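Local coordinates for protein mannan endo-1,4-beta-mannosidase (Mytilus edulis, PDB 2C0H) that hydrolyses internal beta-1,4-mannosidic linkages in the backbones of mannans, galactomannans and glucomannans, and leaves mannobiose and mannotriose uncleaved, at residues 181-186 and 235-240; 197-202 and 247-252; 269-272 and 276-279; 158-163 and 206-211. The protein carries 3 engineered substitutions. All blocks are in the same frame, centred on the assembly; numbering follows the deposited sequence.

Interaction 1: 181-186 and 235-240; sequences TRHLSG and MGFHNL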
loop_
_atom_site.group_PDB
_atom_site.type_symbol
_atom_site.label_atom_id
_atom_site.label_comp_id
_atom_site.label_asym_id
_atom_site.label_seq_id
_atom_site.Cartn_x
_atom_site.Cartn_y
_atom_site.Cartn_z
ATOM N N THR A 181 9.950 18.802 -8.384
ATOM C CA THR A 181 8.826 18.853 -7.444
ATOM C C THR A 181 8.207 20.251 -7.330
ATOM O O THR A 181 7.522 20.542 -6.347
ATOM C CB THR A 181 9.230 18.336 -6.040
ATOM O OG1 THR A 181 10.283 19.146 -5.504
ATOM C CG2 THR A 181 9.696 16.889 -6.102
ATOM N N ARG A 182 8.413 21.103 -8.335
ATOM C CA ARG A 182 7.836 22.464 -8.314
ATOM C C ARG A 182 6.319 22.417 -8.288
ATOM O O ARG A 182 5.678 23.268 -7.664
ATOM C CB ARG A 182 8.333 23.322 -9.486
ATOM C CG ARG A 182 9.761 23.783 -9.309
ATOM C CD ARG A 182 10.222 24.662 -10.445
ATOM N NE ARG A 182 10.343 23.918 -11.699
ATOM C CZ ARG A 182 9.487 23.981 -12.722
ATOM N NH1 ARG A 182 8.403 24.755 -12.682
ATOM N NH2 ARG A 182 9.720 23.255 -13.809
ATOM N N HIS A 183 5.757 21.401 -8.932
ATOM C CA HIS A 183 4.308 21.220 -8.958
ATOM C C HIS A 183 3.718 20.837 -7.607
ATOM O O HIS A 183 2.497 20.913 -7.444
ATOM C CB HIS A 183 3.894 20.191 -10.014
ATOM C CG HIS A 183 4.299 18.791 -9.689
ATOM N ND1 HIS A 183 5.605 18.360 -9.765
ATOM C CD2 HIS A 183 3.576 17.725 -9.274
ATOM C CE1 HIS A 183 5.670 17.090 -9.417
ATOM N NE2 HIS A 183 4.452 16.679 -9.113
ATOM N N LEU A 184 4.557 20.408 -6.657
ATOM C CA LEU A 184 4.092 20.065 -5.299
ATOM C C LEU A 184 4.133 21.262 -4.350
ATOM O O LEU A 184 3.654 21.175 -3.216
ATOM C CB LEU A 184 4.920 18.916 -4.704
ATOM C CG LEU A 184 4.946 17.592 -5.485
ATOM C CD1 LEU A 184 5.753 16.514 -4.740
ATOM C CD2 LEU A 184 3.536 17.090 -5.790
ATOM N N SER A 185 4.722 22.369 -4.789
ATOM C CA SER A 185 4.669 23.620 -4.023
ATOM C C SER A 185 3.215 24.055 -3.795
ATOM O O SER A 185 2.430 24.092 -4.729
ATOM C CB SER A 185 5.449 24.725 -4.732
ATOM O OG SER A 185 6.841 24.476 -4.667
ATOM N N GLY A 186 2.863 24.348 -2.545
ATOM C CA GLY A 186 1.484 24.718 -2.187
ATOM C C GLY A 186 0.527 23.555 -1.994
ATOM O O GLY A 186 -0.649 23.770 -1.679
ATOM N N MET A 235 -2.213 16.257 -16.590
ATOM C CA MET A 235 -2.695 17.429 -15.845
ATOM C C MET A 235 -1.596 18.355 -15.290
ATOM O O MET A 235 -1.834 19.114 -14.343
ATOM C CB MET A 235 -3.621 16.969 -14.702
ATOM C CG MET A 235 -4.679 15.956 -15.113
ATOM S SD MET A 235 -5.735 15.446 -13.735
ATOM C CE MET A 235 -6.744 16.899 -13.501
ATOM N N GLY A 236 -0.399 18.315 -15.874
ATOM C CA GLY A 236 0.709 19.149 -15.408
ATOM C C GLY A 236 1.464 18.637 -14.189
ATOM O O GLY A 236 2.253 19.378 -13.579
ATOM N N PHE A 237 1.246 17.374 -13.834
ATOM C CA PHE A 237 1.914 16.760 -12.687
ATOM C C PHE A 237 2.977 15.780 -13.166
ATOM O O PHE A 237 3.215 15.656 -14.367
ATOM C CB PHE A 237 0.888 16.059 -11.794
ATOM C CG PHE A 237 -0.283 16.924 -11.418
ATOM C CD1 PHE A 237 -0.094 18.236 -11.012
ATOM C CD2 PHE A 237 -1.570 16.411 -11.449
ATOM C CE1 PHE A 237 -1.175 19.039 -10.668
ATOM C CE2 PHE A 237 -2.655 17.208 -11.100
ATOM C CZ PHE A 237 -2.452 18.513 -10.705
ATOM N N HIS A 238 3.640 15.114 -12.225
ATOM C CA HIS A 238 4.625 14.088 -12.562
ATOM C C HIS A 238 4.402 12.831 -11.727
ATOM O O HIS A 238 4.049 12.913 -10.552
ATOM C CB HIS A 238 6.044 14.607 -12.334
ATOM C CG HIS A 238 6.437 15.715 -13.259
ATOM N ND1 HIS A 238 6.519 15.550 -14.625
ATOM C CD2 HIS A 238 6.781 17.001 -13.014
ATOM C CE1 HIS A 238 6.896 16.688 -15.182
ATOM N NE2 HIS A 238 7.057 17.586 -14.227
ATOM N N ASN A 239 4.596 11.663 -12.337
ATOM C CA ASN A 239 4.474 10.383 -11.636
ATOM C C ASN A 239 5.827 9.930 -11.083
ATOM O O ASN A 239 6.674 9.491 -11.836
ATOM C CB ASN A 239 3.898 9.310 -12.580
ATOM C CG ASN A 239 3.558 7.984 -11.877
ATOM O OD1 ASN A 239 3.739 7.805 -10.670
ATOM N ND2 ASN A 239 3.062 7.034 -12.665
ATOM N N LEU A 240 5.994 10.020 -9.769
ATOM C CA LEU A 240 7.206 9.541 -9.087
ATOM C C LEU A 240 7.423 8.033 -9.153
ATOM O O LEU A 240 8.541 7.569 -8.884
ATOM C CB LEU A 240 7.170 9.920 -7.603
ATOM C CG LEU A 240 7.188 11.390 -7.199
ATOM C CD1 LEU A 240 6.963 11.547 -5.699
ATOM C CD2 LEU A 240 8.505 12.024 -7.593
HETATM O O HOH W 1 5.593 14.076 -8.411
#

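Interaction 2: 197-202 and 247-252; sequences SAQEIG and VKAGGK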
loop_
_atom_site.group_PDB
_atom_site.type_symbol
_atom_site.label_atom_id
_atom_site.label_comp_id
_atom_site.label_asym_id
_atom_site.label_seq_id
_atom_site.Cartn_x
_atom_site.Cartn_y
_atom_site.Cartn_z
ATOM N N SER A 197 14.850 13.845 -1.063
ATOM C CA SER A 197 14.606 14.230 -2.439
ATOM C C SER A 197 13.729 13.195 -3.140
ATOM O O SER A 197 13.622 12.060 -2.692
ATOM C CB SER A 197 15.922 14.364 -3.197
ATOM O OG SER A 197 16.596 13.127 -3.273
ATOM N N ALA A 198 13.116 13.596 -4.247
ATOM C CA ALA A 198 12.362 12.659 -5.075
ATOM C C ALA A 198 13.218 11.468 -5.491
ATOM O O ALA A 198 12.749 10.336 -5.477
ATOM C CB ALA A 198 11.797 13.353 -6.303
ATOM N N GLN A 199 14.479 11.717 -5.841
ATOM C CA GLN A 199 15.377 10.620 -6.205
ATOM C C GLN A 199 15.647 9.625 -5.047
ATOM O O GLN A 199 15.741 8.412 -5.261
ATOM C CB GLN A 199 16.682 11.164 -6.782
ATOM C CG GLN A 199 17.627 10.059 -7.286
ATOM C CD GLN A 199 18.627 9.573 -6.241
ATOM O OE1 GLN A 199 19.057 10.332 -5.365
ATOM N NE2 GLN A 199 19.030 8.305 -6.351
ATOM N N GLU A 200 15.768 10.120 -3.821
ATOM C CA GLU A 200 15.978 9.232 -2.661
ATOM C C GLU A 200 14.785 8.305 -2.410
ATOM O O GLU A 200 14.941 7.102 -2.164
ATOM C CB GLU A 200 16.291 10.049 -1.405
ATOM C CG GLU A 200 17.716 10.570 -1.367
ATOM C CD GLU A 200 17.981 11.477 -0.183
ATOM O OE1 GLU A 200 17.166 12.404 0.055
ATOM O OE2 GLU A 200 19.025 11.286 0.501
ATOM N N ILE A 201 13.583 8.862 -2.498
ATOM C CA ILE A 201 12.372 8.071 -2.348
ATOM C C ILE A 201 12.278 7.031 -3.462
ATOM O O ILE A 201 11.961 5.870 -3.214
ATOM C CB ILE A 201 11.137 8.979 -2.332
ATOM C CG1 ILE A 201 11.120 9.772 -1.024
ATOM C CG2 ILE A 201 9.862 8.157 -2.530
ATOM C CD1 ILE A 201 10.178 10.939 -1.004
ATOM N N GLY A 202 12.558 7.449 -4.694
ATOM C CA GLY A 202 12.537 6.526 -5.826
ATOM C C GLY A 202 13.496 5.359 -5.672
ATOM O O GLY A 202 13.171 4.213 -5.978
ATOM N N VAL A 247 13.492 3.368 -12.106
ATOM C CA VAL A 247 14.737 2.788 -12.621
ATOM C C VAL A 247 15.799 3.882 -12.742
ATOM O O VAL A 247 16.978 3.634 -12.446
ATOM C CB VAL A 247 14.503 2.003 -13.932
ATOM C CG1 VAL A 247 15.813 1.435 -14.470
ATOM C CG2 VAL A 247 13.532 0.884 -13.697
ATOM N N LYS A 248 15.413 5.096 -13.134
ATOM C CA LYS A 248 16.361 6.226 -13.150
ATOM C C LYS A 248 16.863 6.520 -11.730
ATOM O O LYS A 248 18.043 6.814 -11.528
ATOM C CB LYS A 248 15.717 7.472 -13.772
ATOM C CG LYS A 248 16.637 8.687 -13.891
ATOM C CD LYS A 248 17.645 8.551 -15.016
ATOM C CE LYS A 248 18.385 9.869 -15.256
ATOM N NZ LYS A 248 19.321 9.833 -16.428
ATOM N N ALA A 249 15.973 6.411 -10.743
ATOM C CA ALA A 249 16.326 6.711 -9.352
ATOM C C ALA A 249 17.263 5.696 -8.693
ATOM O O ALA A 249 18.209 6.100 -8.006
ATOM C CB ALA A 249 15.061 6.851 -8.514
ATOM N N GLY A 250 16.989 4.400 -8.869
ATOM C CA GLY A 250 17.701 3.326 -8.152
ATOM C C GLY A 250 18.535 2.378 -9.003
ATOM O O GLY A 250 19.373 1.640 -8.482
ATOM N N GLY A 251 18.269 2.333 -10.300
ATOM C CA GLY A 251 19.076 1.513 -11.208
ATOM C C GLY A 251 18.706 0.050 -11.367
ATOM O O GLY A 251 19.331 -0.649 -12.174
ATOM N N LYS A 252 17.717 -0.452 -10.621
ATOM C CA LYS A 252 17.327 -1.865 -10.712
ATOM C C LYS A 252 16.198 -2.051 -11.730
ATOM O O LYS A 252 15.082 -1.584 -11.529
ATOM C CB LYS A 252 16.884 -2.422 -9.351
ATOM C CG LYS A 252 17.846 -2.191 -8.199
ATOM C CD LYS A 252 19.065 -3.076 -8.251
ATOM C CE LYS A 252 19.762 -3.058 -6.899
ATOM N NZ LYS A 252 21.122 -3.656 -6.968
#

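Interaction 3: 269-272 and 276-279; sequences NHFG and PFKH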
loop_
_atom_site.group_PDB
_atom_site.type_symbol
_atom_site.label_atom_id
_atom_site.label_comp_id
_atom_site.label_asym_id
_atom_site.label_seq_id
_atom_site.Cartn_x
_atom_site.Cartn_y
_atom_site.Cartn_z
ATOM N N ASN A 269 -15.108 20.109 2.374
ATOM C CA ASN A 269 -16.233 19.444 1.691
ATOM C C ASN A 269 -16.182 19.429 0.165
ATOM O O ASN A 269 -17.200 19.233 -0.475
ATOM C CB ASN A 269 -17.588 20.009 2.168
ATOM C CG ASN A 269 -18.741 19.011 2.005
ATOM O OD1 ASN A 269 -18.680 17.886 2.504
ATOM N ND2 ASN A 269 -19.805 19.431 1.320
ATOM N N HIS A 270 -15.002 19.607 -0.427
ATOM C CA HIS A 270 -14.862 19.466 -1.878
ATOM C C HIS A 270 -13.606 18.675 -2.205
ATOM O O HIS A 270 -12.592 18.821 -1.536
ATOM C CB HIS A 270 -14.792 20.833 -2.564
ATOM C CG HIS A 270 -16.059 21.626 -2.461
ATOM N ND1 HIS A 270 -17.123 21.445 -3.319
ATOM C CD2 HIS A 270 -16.429 22.608 -1.607
ATOM C CE1 HIS A 270 -18.094 22.281 -2.996
ATOM N NE2 HIS A 270 -17.698 22.998 -1.960
ATOM N N PHE A 271 -13.699 17.815 -3.216
ATOM C CA PHE A 271 -12.504 17.175 -3.774
ATOM C C PHE A 271 -11.779 18.151 -4.716
ATOM O O PHE A 271 -12.411 18.886 -5.474
ATOM C CB PHE A 271 -12.861 15.896 -4.546
ATOM C CG PHE A 271 -13.094 14.674 -3.668
ATOM C CD1 PHE A 271 -12.064 14.122 -2.917
ATOM C CD2 PHE A 271 -14.333 14.047 -3.622
ATOM C CE1 PHE A 271 -12.262 12.990 -2.132
ATOM C CE2 PHE A 271 -14.530 12.921 -2.833
ATOM C CZ PHE A 271 -13.494 12.395 -2.082
ATOM N N GLY A 272 -10.452 18.140 -4.675
ATOM C CA GLY A 272 -9.657 18.870 -5.654
ATOM C C GLY A 272 -9.755 18.218 -7.017
ATOM O O GLY A 272 -10.104 17.043 -7.118
ATOM N N PRO A 276 -9.183 11.045 -7.850
ATOM C CA PRO A 276 -9.788 9.965 -8.633
ATOM C C PRO A 276 -11.305 9.889 -8.528
ATOM O O PRO A 276 -11.918 9.229 -9.351
ATOM C CB PRO A 276 -9.142 8.691 -8.084
ATOM C CG PRO A 276 -8.468 9.066 -6.833
ATOM C CD PRO A 276 -8.221 10.525 -6.857
ATOM N N PHE A 277 -11.914 10.537 -7.540
ATOM C CA PHE A 277 -13.381 10.600 -7.516
ATOM C C PHE A 277 -13.991 11.696 -8.412
ATOM O O PHE A 277 -15.223 11.820 -8.473
ATOM C CB PHE A 277 -13.889 10.720 -6.067
ATOM C CG PHE A 277 -13.696 9.461 -5.255
ATOM C CD1 PHE A 277 -14.404 8.294 -5.534
ATOM C CD2 PHE A 277 -12.797 9.424 -4.195
ATOM C CE1 PHE A 277 -14.208 7.130 -4.801
ATOM C CE2 PHE A 277 -12.614 8.261 -3.451
ATOM C CZ PHE A 277 -13.306 7.111 -3.752
ATOM N N LYS A 278 -13.160 12.467 -9.112
ATOM C CA LYS A 278 -13.633 13.500 -10.058
ATOM C C LYS A 278 -13.400 13.120 -11.523
ATOM O O LYS A 278 -13.790 13.871 -12.437
ATOM C CB LYS A 278 -12.946 14.838 -9.776
ATOM C CG LYS A 278 -13.255 15.447 -8.404
ATOM C CD LYS A 278 -14.753 15.619 -8.141
ATOM C CE LYS A 278 -15.442 16.481 -9.177
ATOM N NZ LYS A 278 -16.873 16.733 -8.799
ATOM N N HIS A 279 -12.786 11.961 -11.744
ATOM C CA HIS A 279 -12.411 11.519 -13.091
ATOM C C HIS A 279 -12.465 10.005 -13.208
ATOM O O HIS A 279 -12.375 9.284 -12.208
ATOM C CB HIS A 279 -10.974 11.961 -13.419
ATOM C CG HIS A 279 -10.736 13.429 -13.288
ATOM N ND1 HIS A 279 -11.067 14.330 -14.275
ATOM C CD2 HIS A 279 -10.203 14.154 -12.278
ATOM C CE1 HIS A 279 -10.751 15.550 -13.876
ATOM N NE2 HIS A 279 -10.224 15.468 -12.667
#

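Interaction 4: 158-163 and 206-211; sequences WDIMNE and NWQAAA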
loop_
_atom_site.group_PDB
_atom_site.type_symbol
_atom_site.label_atom_id
_atom_site.label_comp_id
_atom_site.label_asym_id
_atom_site.label_seq_id
_atom_site.Cartn_x
_atom_site.Cartn_y
_atom_site.Cartn_z
ATOM N N TRP A 158 2.519 -6.766 -1.155
ATOM C CA TRP A 158 3.370 -5.891 -0.341
ATOM C C TRP A 158 3.273 -4.432 -0.791
ATOM O O TRP A 158 3.405 -4.118 -1.969
ATOM C CB TRP A 158 4.844 -6.353 -0.412
ATOM C CG TRP A 158 5.064 -7.789 -0.067
ATOM C CD1 TRP A 158 5.149 -8.854 -0.934
ATOM C CD2 TRP A 158 5.250 -8.342 1.245
ATOM N NE1 TRP A 158 5.361 -10.008 -0.244
ATOM C CE2 TRP A 158 5.437 -9.731 1.095
ATOM C CE3 TRP A 158 5.257 -7.798 2.536
ATOM C CZ2 TRP A 158 5.628 -10.583 2.184
ATOM C CZ3 TRP A 158 5.464 -8.642 3.611
ATOM C CH2 TRP A 158 5.639 -10.019 3.432
ATOM N N ASP A 159 3.066 -3.528 0.160
ATOM C CA ASP A 159 3.104 -2.086 -0.071
ATOM C C ASP A 159 4.390 -1.599 0.602
ATOM O O ASP A 159 4.558 -1.767 1.798
ATOM C CB ASP A 159 1.817 -1.483 0.538
ATOM C CG ASP A 159 1.794 0.028 0.605
ATOM O OD1 ASP A 159 2.756 0.734 0.223
ATOM O OD2 ASP A 159 0.734 0.539 1.072
ATOM N N ILE A 160 5.311 -1.044 -0.177
ATOM C CA ILE A 160 6.611 -0.637 0.372
ATOM C C ILE A 160 6.507 0.476 1.404
ATOM O O ILE A 160 7.218 0.459 2.395
ATOM C CB ILE A 160 7.598 -0.182 -0.709
ATOM C CG1 ILE A 160 7.777 -1.259 -1.779
ATOM C CG2 ILE A 160 8.937 0.199 -0.094
ATOM C CD1 ILE A 160 8.133 -2.591 -1.294
ATOM N N MET A 161 5.658 1.463 1.175
ATOM C CA MET A 161 5.601 2.594 2.103
ATOM C C MET A 161 4.281 3.308 2.007
ATOM O O MET A 161 3.768 3.511 0.921
ATOM C CB MET A 161 6.722 3.600 1.836
ATOM C CG MET A 161 6.897 4.628 2.945
ATOM S SD MET A 161 8.361 5.650 2.658
ATOM C CE MET A 161 8.956 5.901 4.310
ATOM N N ASN A 162 3.734 3.680 3.158
ATOM C CA ASN A 162 2.610 4.586 3.203
ATOM C C ASN A 162 3.067 6.051 3.081
ATOM O O ASN A 162 3.868 6.532 3.885
ATOM C CB ASN A 162 1.872 4.383 4.529
ATOM C CG ASN A 162 0.654 5.238 4.622
ATOM O OD1 ASN A 162 -0.267 5.037 3.860
ATOM N ND2 ASN A 162 0.676 6.244 5.482
ATOM N N GLU A 163 2.543 6.747 2.077
ATOM C CA GLU A 163 2.725 8.189 1.872
ATOM C C GLU A 163 4.148 8.714 2.001
ATOM O O GLU A 163 4.452 9.541 2.871
ATOM C CB GLU A 163 1.756 8.972 2.780
ATOM C CG GLU A 163 0.326 8.507 2.558
ATOM C CD GLU A 163 -0.717 9.326 3.279
ATOM O OE1 GLU A 163 -0.338 10.153 4.125
ATOM O OE2 GLU A 163 -1.926 9.139 2.972
ATOM N N ASN A 206 12.470 1.437 -5.537
ATOM C CA ASN A 206 13.080 0.596 -6.581
ATOM C C ASN A 206 13.838 -0.612 -5.993
ATOM O O ASN A 206 13.689 -1.754 -6.451
ATOM C CB ASN A 206 14.009 1.474 -7.425
ATOM C CG ASN A 206 14.717 0.737 -8.551
ATOM O OD1 ASN A 206 15.959 0.697 -8.578
ATOM N ND2 ASN A 206 13.961 0.218 -9.509
ATOM N N TRP A 207 14.655 -0.379 -4.972
ATOM C CA TRP A 207 15.461 -1.481 -4.412
ATOM C C TRP A 207 14.626 -2.544 -3.673
ATOM O O TRP A 207 14.898 -3.740 -3.745
ATOM C CB TRP A 207 16.550 -0.928 -3.495
ATOM C CG TRP A 207 17.730 -0.276 -4.213
ATOM C CD1 TRP A 207 17.729 0.324 -5.436
ATOM C CD2 TRP A 207 19.070 -0.201 -3.725
ATOM N NE1 TRP A 207 18.997 0.790 -5.741
ATOM C CE2 TRP A 207 19.832 0.484 -4.702
ATOM C CE3 TRP A 207 19.698 -0.641 -2.554
ATOM C CZ2 TRP A 207 21.203 0.732 -4.549
ATOM C CZ3 TRP A 207 21.072 -0.381 -2.395
ATOM C CH2 TRP A 207 21.795 0.292 -3.394
ATOM N N GLN A 208 13.592 -2.120 -2.943
ATOM C CA GLN A 208 12.778 -3.065 -2.229
ATOM C C GLN A 208 11.839 -3.844 -3.153
ATOM O O GLN A 208 11.606 -5.023 -2.940
ATOM C CB GLN A 208 12.034 -2.367 -1.090
ATOM C CG GLN A 208 13.003 -1.904 -0.013
ATOM C CD GLN A 208 12.327 -1.148 1.096
ATOM O OE1 GLN A 208 11.828 -1.751 2.053
ATOM N NE2 GLN A 208 12.309 0.156 0.985
ATOM N N ALA A 209 11.334 -3.185 -4.188
ATOM C CA ALA A 209 10.524 -3.857 -5.202
ATOM C C ALA A 209 11.339 -4.938 -5.904
ATOM O O ALA A 209 10.864 -6.040 -6.095
ATOM C CB ALA A 209 9.992 -2.872 -6.190
ATOM N N ALA A 210 12.582 -4.613 -6.247
ATOM C CA ALA A 210 13.440 -5.598 -6.897
ATOM C C ALA A 210 13.744 -6.797 -5.990
ATOM O O ALA A 210 13.742 -7.948 -6.447
ATOM C CB ALA A 210 14.721 -4.924 -7.379
ATOM N N ALA A 211 13.967 -6.538 -4.702
ATOM C CA ALA A 211 14.267 -7.582 -3.736
ATOM C C ALA A 211 13.125 -8.592 -3.570
ATOM O O ALA A 211 13.331 -9.787 -3.572
ATOM C CB ALA A 211 14.619 -6.947 -2.405
#

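Interaction 1: 181-186 and 235-240
H183 leans across the gap between two loops and meets G236, F237 and H238 from CB to ring tip. At the root, CB lies 4.0 Å from the carbonyl O of G236. CG sits between the backbone N and the carbonyl carbon (chi1 69°), which swings the imidazole toward the facing loop. CD2 then comes against F237, 3.9 Å from its CA, and also touches the CB of that residue. One face of the ring covers the peptide link formed by F237 C and H238 N, while CG of L184 lies over the opposite face, so the imidazole is held between its own 3-10 turn and the other chain segment. ND1, 3.7 Å from H238 CD2, marks where the second imidazole arrives: the edge of H238 is directed at the face of H183 in an offset edge-to-face pair, with planes at 81°. At the tip, NE2 is 2.9 Å from a water lying in the ring plane, and this water donates to H238 O, also at 2.9 Å. A second, weak bond joins NE2 to K229 O. Both segments belong to long loops that follow strands of a TIM barrel, at the C-terminal end of the strands, where such enzymes carry their active site; the side chain of H183 stands about 7 Å from that of W226, a probable substrate-binding residue.

Interaction 2: 197-202 and 247-252
Q199 and A249 join two outer helices of the TIM barrel, the start of helix 198-215 and the end of helix 243-250, with Q199 CA 5.1 Å from A249 CA. The side-chain amide of Q199 reaches over and NE2 donates to A249 O at 2.9 Å, with an N-H...O angle of 158°. The acceptor lies almost in the plane of the Q199 amide, whereas the donor is tilted somewhat from the carbonyl plane of A249. Two torsions place the amide there: CG is anti to the backbone N (chi1 -176°), and a bend at chi2 (-92°) turns the end of the chain toward the neighbouring helix. With a leucine here, A249 O would probably lose this N-H donor, and the polar link between the two helix ends would go with it. Alongside this bond, CB of A249 fits against the start of the other helix, 3.6 Å from G202 C and 3.7 Å from Q199 O. The lack of a side chain at G202 permits so close an approach, since a CB there would run into the A249 methyl. In the next shell, the end of helix 243-250 is also held by helix 198-215, where W207 NE1 bonds to G250 O and N206 OD1 to K252 N. G251, with positive phi, turns the chain out of helix 243-250 while its N still bonds to V247 O. At the beginning of helix 198-215, S197 and E200 make a capping box: S197 N donates to the anti lone pair of E200 OE1 at 2.9 Å, and E200 N returns a bond to S197 OG at 3.2 Å.

Interaction 3: 269-272 and 276-279
F271 turns one face of its ring to the CB of F277, a CH-pi contact in which that carbon stands 4.3 Å from the ring centroid and 23° off the normal, displaced toward the rim. The two rings meet obliquely, their planes at 33°, and the nearest approach is F271 CZ to F277 CD2, 3.7 Å. Nearer the backbone, the aliphatic part of K278 takes over. Its CG rests 3.9 Å from F271 CB and 3.8 Å from G272 O, and a bend at chi2 (-55°) brings CD against the same F271 CB. With an alanine here in place of F271, F277 would probably lose the ring its CB and CD2 rest on, leaving a gap beside it, though the K278 contact with CB could persist. With three residues between the segments, the contact closes a tight excursion of the loop between strands 260-263 and 290-294, near the side chain of Y265, a probable substrate-binding residue. Both phenylalanines also pack on M308 of helix 305-314 and on T264, and F277 reaches I292 of strand 290-294.

Interaction 4: 158-163 and 206-211
I160 and Q208 run their side chains obliquely past each other across the interface between barrel strand 155-162 and helix 198-215. The branches of I160 divide the work. CG2 is set against the terminal amide of Q208, 3.5 Å from NE2 and 3.8 Å from CD, while CD1 dips toward the helix, 3.9 Å from Q208 CB and 4.4 Å from A209 N. Beyond CG the glutamine is extended (chi2 177°), which lays its amide against the CG2 methyl. There OE1 accepts from W112 NE1, and NE2 bonds to F204 O one turn earlier in the same helix, so each polar atom has a partner within the protein and the amide is fixed against rotation. Next to I160, D159 OD1 receives a weak bond from M161 N at 3.1 Å, and D159 OD2 forms a salt bridge with R63. This is the packing of a barrel strand against an outer helix of a TIM barrel. The strand ends at N162, and E163 follows, probably a substrate-binding residue and the proton donor, as in other family 5 glycosidases. The contact itself is purely van der Waals: a hydrocarbon branch lies against a buried amide whose hydrogen bonds are made elsewhere, so a polar side chain can sit in the core without a polar partner on this strand.

In the fold
Interactions 1, 2 and 4 form a connected path from the catalytic face down one flank of the barrel. Interaction 1 touches interaction 2 through L240 CD2 and A198 CB, 3.8 Å apart. Interactions 2 and 4 share helix 198-215, have centres 12 Å apart, and are joined by a bond from W207 NE1 to G250 O of 2.9 Å. Interaction 3 lies elsewhere on the loop rim, meeting interaction 1 where M235 CE comes 3.9 Å from H279 NE2. It remains about 12 Å from interaction 4 at the nearest atoms. Interaction 4 carries the probable proton donor, E163, whereas F277 of interaction 3 lies about 9 Å, between side chains, from the probable nucleophile, E294.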